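Local coordinates for protein putative hyaluronoglucosaminidase (Clostridium perfringens, PDB 6PWI) that probably hydrolyses N-acetylhexosamine glycosides as a family 84 glycoside hydrolase, this chain being the N-terminal part of a longer secreted, cell-wall-anchored protein, at residues 457-462 with 468-473; 35-40 with 451-456. All blocks are in the same frame, centred on the assembly; numbering follows the deposited sequence.

Interaction 1: residues 457-462 with 468-473. With EDO (1,2-ethanediol), chain E.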
loop_
_atom_site.group_PDB
_atom_site.type_symbol
_atom_site.label_atom_id
_atom_site.label_comp_id
_atom_site.label_asym_id
_atom_site.label_seq_id
_atom_site.Cartn_x
_atom_site.Cartn_y
_atom_site.Cartn_z
ATOM N N ASP A 457 -10.985 -0.922 -8.943
ATOM C CA ASP A 457 -11.728 0.069 -8.182
ATOM C C ASP A 457 -10.785 1.125 -7.616
ATOM O O ASP A 457 -11.210 2.243 -7.347
ATOM C CB ASP A 457 -12.610 -0.567 -7.105
ATOM C CG ASP A 457 -13.788 -1.345 -7.668
ATOM O OD1 ASP A 457 -14.156 -1.095 -8.839
ATOM O OD2 ASP A 457 -14.319 -2.209 -6.937
ATOM N N SER A 458 -9.508 0.764 -7.463
ATOM C CA SER A 458 -8.538 1.621 -6.807
ATOM C C SER A 458 -8.292 2.909 -7.592
ATOM O O SER A 458 -8.094 3.964 -6.988
ATOM C CB SER A 458 -7.257 0.880 -6.538
ATOM O OG SER A 458 -6.559 0.602 -7.740
ATOM N N PHE A 459 -8.318 2.836 -8.928
ATOM C CA PHE A 459 -7.859 3.963 -9.728
ATOM C C PHE A 459 -8.662 5.234 -9.449
ATOM O O PHE A 459 -8.097 6.325 -9.454
ATOM C CB PHE A 459 -7.652 3.574 -11.198
ATOM C CG PHE A 459 -6.515 2.595 -11.347
ATOM C CD1 PHE A 459 -5.194 3.030 -11.377
ATOM C CD2 PHE A 459 -6.770 1.230 -11.354
ATOM C CE1 PHE A 459 -4.153 2.116 -11.439
ATOM C CE2 PHE A 459 -5.728 0.319 -11.424
ATOM C CZ PHE A 459 -4.425 0.765 -11.464
ATOM N N LYS A 460 -9.962 5.099 -9.166
ATOM C CA LYS A 460 -10.780 6.280 -8.930
ATOM C C LYS A 460 -10.340 6.990 -7.647
ATOM O O LYS A 460 -10.468 8.208 -7.542
ATOM C CB LYS A 460 -12.279 5.960 -8.950
ATOM C CG LYS A 460 -12.821 5.230 -7.729
ATOM C CD LYS A 460 -14.300 4.902 -7.816
ATOM C CE LYS A 460 -14.580 3.618 -8.564
ATOM N NZ LYS A 460 -14.256 2.448 -7.719
ATOM N N TYR A 461 -9.799 6.229 -6.688
ATOM C CA TYR A 461 -9.330 6.784 -5.429
ATOM C C TYR A 461 -7.944 7.398 -5.597
ATOM O O TYR A 461 -7.649 8.432 -5.006
ATOM C CB TYR A 461 -9.315 5.707 -4.345
ATOM C CG TYR A 461 -10.675 5.125 -4.088
ATOM C CD1 TYR A 461 -11.617 5.823 -3.347
ATOM C CD2 TYR A 461 -11.036 3.895 -4.624
ATOM C CE1 TYR A 461 -12.881 5.302 -3.123
ATOM C CE2 TYR A 461 -12.298 3.361 -4.408
ATOM C CZ TYR A 461 -13.222 4.069 -3.654
ATOM O OH TYR A 461 -14.463 3.551 -3.428
ATOM N N ILE A 462 -7.099 6.746 -6.399
ATOM C CA ILE A 462 -5.730 7.194 -6.567
ATOM C C ILE A 462 -5.721 8.469 -7.402
ATOM O O ILE A 462 -4.972 9.394 -7.102
ATOM C CB ILE A 462 -4.862 6.084 -7.191
ATOM C CG1 ILE A 462 -4.864 4.838 -6.305
ATOM C CG2 ILE A 462 -3.453 6.592 -7.485
ATOM C CD1 ILE A 462 -4.297 3.615 -6.968
ATOM N N GLU A 468 -9.503 6.430 -15.661
ATOM C CA GLU A 468 -9.477 5.540 -16.808
ATOM C C GLU A 468 -8.067 5.524 -17.394
ATOM O O GLU A 468 -7.520 4.460 -17.686
ATOM C CB GLU A 468 -10.539 5.936 -17.837
ATOM C CG GLU A 468 -11.973 5.652 -17.407
ATOM C CD GLU A 468 -12.319 4.223 -16.988
ATOM O OE1 GLU A 468 -11.542 3.280 -17.304
ATOM O OE2 GLU A 468 -13.386 4.045 -16.342
ATOM N N GLU A 469 -7.469 6.711 -17.519
ATOM C CA GLU A 469 -6.142 6.845 -18.096
ATOM C C GLU A 469 -5.099 6.110 -17.249
ATOM O O GLU A 469 -4.270 5.373 -17.786
ATOM C CB GLU A 469 -5.772 8.319 -18.273
ATOM C CG GLU A 469 -6.537 9.021 -19.382
ATOM C CD GLU A 469 -7.950 9.468 -19.037
ATOM O OE1 GLU A 469 -8.336 9.366 -17.845
ATOM O OE2 GLU A 469 -8.673 9.915 -19.962
ATOM N N LEU A 470 -5.132 6.310 -15.924
ATOM C CA LEU A 470 -4.101 5.723 -15.080
ATOM C C LEU A 470 -4.281 4.209 -15.012
ATOM O O LEU A 470 -3.297 3.477 -14.957
ATOM C CB LEU A 470 -4.118 6.357 -13.688
ATOM C CG LEU A 470 -3.065 5.808 -12.727
ATOM C CD1 LEU A 470 -1.653 6.087 -13.239
ATOM C CD2 LEU A 470 -3.268 6.362 -11.323
ATOM N N TYR A 471 -5.540 3.755 -15.025
ATOM C CA TYR A 471 -5.854 2.342 -15.163
ATOM C C TYR A 471 -5.280 1.789 -16.472
ATOM O O TYR A 471 -4.682 0.717 -16.470
ATOM C CB TYR A 471 -7.362 2.112 -15.024
ATOM C CG TYR A 471 -7.806 0.669 -15.029
ATOM C CD1 TYR A 471 -7.030 -0.325 -14.454
ATOM C CD2 TYR A 471 -9.025 0.300 -15.581
ATOM C CE1 TYR A 471 -7.441 -1.648 -14.438
ATOM C CE2 TYR A 471 -9.449 -1.021 -15.585
ATOM C CZ TYR A 471 -8.655 -1.998 -15.008
ATOM O OH TYR A 471 -9.062 -3.302 -14.991
ATOM N N THR A 472 -5.455 2.519 -17.584
ATOM C CA THR A 472 -4.852 2.147 -18.858
ATOM C C THR A 472 -3.343 1.950 -18.704
ATOM O O THR A 472 -2.813 0.939 -19.167
ATOM C CB THR A 472 -5.161 3.161 -19.965
ATOM O OG1 THR A 472 -6.557 3.117 -20.261
ATOM C CG2 THR A 472 -4.373 2.906 -21.229
ATOM N N PHE A 473 -2.649 2.896 -18.049
ATOM C CA PHE A 473 -1.210 2.746 -17.863
ATOM C C PHE A 473 -0.886 1.510 -17.021
ATOM O O PHE A 473 0.091 0.811 -17.300
ATOM C CB PHE A 473 -0.557 3.976 -17.224
ATOM C CG PHE A 473 -0.829 5.297 -17.899
ATOM C CD1 PHE A 473 -1.093 5.369 -19.259
ATOM C CD2 PHE A 473 -0.794 6.477 -17.171
ATOM C CE1 PHE A 473 -1.348 6.588 -19.868
ATOM C CE2 PHE A 473 -1.039 7.698 -17.778
ATOM C CZ PHE A 473 -1.315 7.751 -19.128
HETATM C C1 EDO E . -11.831 1.822 -13.386
HETATM O O1 EDO E . -13.037 1.985 -14.099
HETATM C C2 EDO E . -10.989 3.035 -13.409
HETATM O O2 EDO E . -11.726 4.172 -13.028
#
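The ring of F459 lies between Y471 of the other helix and S458 of its own. Over the centre of one face sits Y471 CA, 3.8 Å from the ring centroid and only 9° off the ring normal, a CH-pi contact made by backbone rather than by side chain. S458 OG stands above the opposite face, offset toward the rim, and is hydrogen-bonded to W455 O. At the ring edge, near its plane, comes the isobutyl group of L470, whose CG is 3.8 Å from F459 CD1. The Y471 ring is neither stacked on F459 nor edge-on to it: the planes meet at 31° with centroids 5.1 Å apart. With CG anti to the backbone N, Y471 crosses F459 at about a right angle, CB and CD1 following CA on the same side toward the CD2-CE2 rim. I462 widens the apolar patch, its CG2 meeting L470 CD2 at 3.8 Å.

No hydrogen bond joins the two segments. At the border a 1,2-ethanediol, probably from the crystallisation liquor, hydrogen-bonds through O1 to E468 OE2 (3.1 Å) and is also bonded to S467 OG.

The contact is packing away from the predicted active-site residue, between consecutive helices that follow the last strand (418-423) of the eight-stranded parallel barrel. A short turn joins them, and the axes of segments 457-462 and 468-473 approach to 8.9 Å, splayed at 124°. V434 of helix 433-444 also touches F459 and I462, W455 meets both aromatic rings edge-to-face, and T472 and F473 carry helix 467-475 onto helix 513-536.

Interaction 2: residues 35-40 with 451-456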
loop_
_atom_site.group_PDB
_atom_site.type_symbol
_atom_site.label_atom_id
_atom_site.label_comp_id
_atom_site.label_asym_id
_atom_site.label_seq_id
_atom_site.Cartn_x
_atom_site.Cartn_y
_atom_site.Cartn_z
ATOM N N GLU A 35 -19.872 1.634 -2.090
ATOM C CA GLU A 35 -18.570 1.011 -2.273
ATOM C C GLU A 35 -17.644 1.474 -1.149
ATOM O O GLU A 35 -17.321 2.658 -1.049
ATOM C CB GLU A 35 -18.013 1.342 -3.658
ATOM C CG GLU A 35 -16.579 0.902 -3.863
ATOM C CD GLU A 35 -16.055 1.176 -5.262
ATOM O OE1 GLU A 35 -16.573 0.558 -6.217
ATOM O OE2 GLU A 35 -15.141 2.020 -5.399
ATOM N N ILE A 36 -17.244 0.520 -0.302
ATOM C CA ILE A 36 -16.354 0.785 0.815
ATOM C C ILE A 36 -15.142 -0.139 0.718
ATOM O O ILE A 36 -15.293 -1.356 0.638
ATOM C CB ILE A 36 -17.099 0.600 2.148
ATOM C CG1 ILE A 36 -18.276 1.568 2.266
ATOM C CG2 ILE A 36 -16.144 0.740 3.321
ATOM C CD1 ILE A 36 -19.291 1.157 3.302
ATOM N N TYR A 37 -13.945 0.463 0.735
ATOM C CA TYR A 37 -12.694 -0.275 0.785
ATOM C C TYR A 37 -11.907 0.154 2.018
ATOM O O TYR A 37 -11.848 1.343 2.325
ATOM C CB TYR A 37 -11.869 -0.037 -0.482
ATOM C CG TYR A 37 -12.272 -0.888 -1.656
ATOM C CD1 TYR A 37 -11.827 -2.197 -1.765
ATOM C CD2 TYR A 37 -13.114 -0.397 -2.646
ATOM C CE1 TYR A 37 -12.204 -2.993 -2.834
ATOM C CE2 TYR A 37 -13.504 -1.182 -3.721
ATOM C CZ TYR A 37 -13.044 -2.486 -3.814
ATOM O OH TYR A 37 -13.402 -3.284 -4.865
ATOM N N PRO A 38 -11.255 -0.774 2.755
ATOM C CA PRO A 38 -11.304 -2.206 2.450
ATOM C C PRO A 38 -12.720 -2.746 2.628
ATOM O O PRO A 38 -13.535 -2.109 3.285
ATOM C CB PRO A 38 -10.383 -2.822 3.515
ATOM C CG PRO A 38 -9.481 -1.679 3.920
ATOM C CD PRO A 38 -10.396 -0.472 3.909
ATOM N N ILE A 39 -12.991 -3.913 2.029
ATOM C CA ILE A 39 -14.308 -4.529 2.069
ATOM C C ILE A 39 -14.651 -4.848 3.522
ATOM O O ILE A 39 -13.958 -5.635 4.164
ATOM C CB ILE A 39 -14.365 -5.797 1.192
ATOM C CG1 ILE A 39 -13.974 -5.521 -0.266
ATOM C CG2 ILE A 39 -15.735 -6.455 1.301
ATOM C CD1 ILE A 39 -14.962 -4.663 -1.029
ATOM N N PRO A 40 -15.739 -4.267 4.079
ATOM C CA PRO A 40 -16.081 -4.486 5.483
ATOM C C PRO A 40 -16.384 -5.965 5.693
ATOM O O PRO A 40 -16.869 -6.641 4.788
ATOM C CB PRO A 40 -17.342 -3.634 5.676
ATOM C CG PRO A 40 -17.251 -2.609 4.576
ATOM C CD PRO A 40 -16.696 -3.383 3.400
ATOM N N MET A 451 -8.781 -9.539 -6.031
ATOM C CA MET A 451 -7.618 -9.094 -6.774
ATOM C C MET A 451 -8.015 -8.219 -7.969
ATOM O O MET A 451 -7.534 -7.093 -8.090
ATOM C CB MET A 451 -6.898 -10.360 -7.241
ATOM C CG MET A 451 -5.569 -10.158 -7.890
ATOM S SD MET A 451 -4.879 -11.785 -8.296
ATOM C CE MET A 451 -6.227 -12.560 -9.188
ATOM N N ASP A 452 -8.900 -8.729 -8.843
ATOM C CA ASP A 452 -9.201 -8.072 -10.111
ATOM C C ASP A 452 -10.055 -6.824 -9.896
ATOM O O ASP A 452 -9.822 -5.796 -10.531
ATOM C CB ASP A 452 -9.816 -9.036 -11.135
ATOM C CG ASP A 452 -8.855 -10.104 -11.640
ATOM O OD1 ASP A 452 -7.634 -9.906 -11.509
ATOM O OD2 ASP A 452 -9.330 -11.135 -12.152
ATOM N N LYS A 453 -11.043 -6.928 -9.002
ATOM C CA LYS A 453 -12.026 -5.877 -8.802
ATOM C C LYS A 453 -11.400 -4.747 -7.988
ATOM O O LYS A 453 -11.565 -3.572 -8.311
ATOM C CB LYS A 453 -13.275 -6.461 -8.138
ATOM C CG LYS A 453 -14.406 -5.474 -7.901
ATOM C CD LYS A 453 -15.700 -6.147 -7.472
ATOM C CE LYS A 453 -16.615 -5.250 -6.667
ATOM N NZ LYS A 453 -16.656 -3.888 -7.248
ATOM N N SER A 454 -10.673 -5.128 -6.935
ATOM C CA SER A 454 -9.997 -4.200 -6.046
ATOM C C SER A 454 -9.018 -3.334 -6.838
ATOM O O SER A 454 -8.990 -2.116 -6.693
ATOM C CB SER A 454 -9.307 -4.965 -4.953
ATOM O OG SER A 454 -8.597 -4.083 -4.109
ATOM N N TRP A 455 -8.226 -3.985 -7.693
ATOM C CA TRP A 455 -7.284 -3.296 -8.553
ATOM C C TRP A 455 -8.007 -2.244 -9.394
ATOM O O TRP A 455 -7.609 -1.085 -9.430
ATOM C CB TRP A 455 -6.545 -4.325 -9.405
ATOM C CG TRP A 455 -5.506 -3.759 -10.321
ATOM C CD1 TRP A 455 -4.474 -2.921 -10.003
ATOM C CD2 TRP A 455 -5.381 -4.029 -11.727
ATOM N NE1 TRP A 455 -3.722 -2.643 -11.112
ATOM C CE2 TRP A 455 -4.254 -3.308 -12.185
ATOM C CE3 TRP A 455 -6.112 -4.805 -12.636
ATOM C CZ2 TRP A 455 -3.845 -3.349 -13.518
ATOM C CZ3 TRP A 455 -5.708 -4.845 -13.953
ATOM C CH2 TRP A 455 -4.589 -4.126 -14.383
ATOM N N LYS A 456 -9.099 -2.653 -10.045
ATOM C CA LYS A 456 -9.835 -1.764 -10.930
ATOM C C LYS A 456 -10.454 -0.612 -10.133
ATOM O O LYS A 456 -10.446 0.537 -10.578
ATOM C CB LYS A 456 -10.888 -2.563 -11.707
ATOM C CG LYS A 456 -11.564 -1.806 -12.840
ATOM C CD LYS A 456 -12.836 -2.447 -13.338
ATOM C CE LYS A 456 -13.507 -1.614 -14.413
ATOM N NZ LYS A 456 -14.881 -2.092 -14.702
#
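Y37 reaches across to the first turns of helix 451-462 with its phenol end foremost, and K453 and S454 receive it at neighbouring positions. The side chains of Y37 and K453 run obliquely to one another: Y37 OH lies 3.9 Å from K453 CG, so the lysine's aliphatic part passes alongside the phenol oxygen. S454 meets the same end of the ring. Its CA is 3.7 Å from Y37 OH, and its OG approaches Y37 CE1 obliquely at 4.0 Å. Because S454 holds OG anti to its backbone nitrogen (chi1 178°), the hydroxyl is carried past the ring to D441 of helix 433-444, its hydrogen-bond partner. The K453 chain is extended until it bends at chi4 (42°), which brings NZ back toward the tyrosine and the glutamate E35.

A cis peptide bond precedes P38, directly after the tyrosine that enters the contact. The loop leads into strand 43-46, so the contact joins the region of the family 20 domain 2 type to a helix 411 residues away.

Chemically, the segments touch by packing alone, and their polar ends turn to third parties. D457 OD2 makes a probable hydrogen bond with Y37 OH and a salt bridge with K453 NZ, so one carboxylate oxygen bridges the two segments. E35 OE2 already pairs with K460 NZ and Y461 OH; with E35 OE1 4.6 Å from K453 NZ, any pull on that lysine is probably weak.

How the interactions relate
Both contacts use helix 451-462, interaction 2 its first half and interaction 1 its second, with centres about 13 Å apart. Both are largely buried, but interaction 1 (221 Å² covered) is an aromatic and aliphatic core between adjacent helices, whereas interaction 2 (144 Å²) joins a distant N-terminal loop and has exposed K453 at its margin. Their chemistry differs accordingly: apolar packing in the first, a phenol end amid charged groups in the second. D457, a residue of interaction 1, is shared as the polar partner of interaction 2. Coupling also runs through the salt bridge of K460 with E35, and through Y471, which packs on K456 and W455.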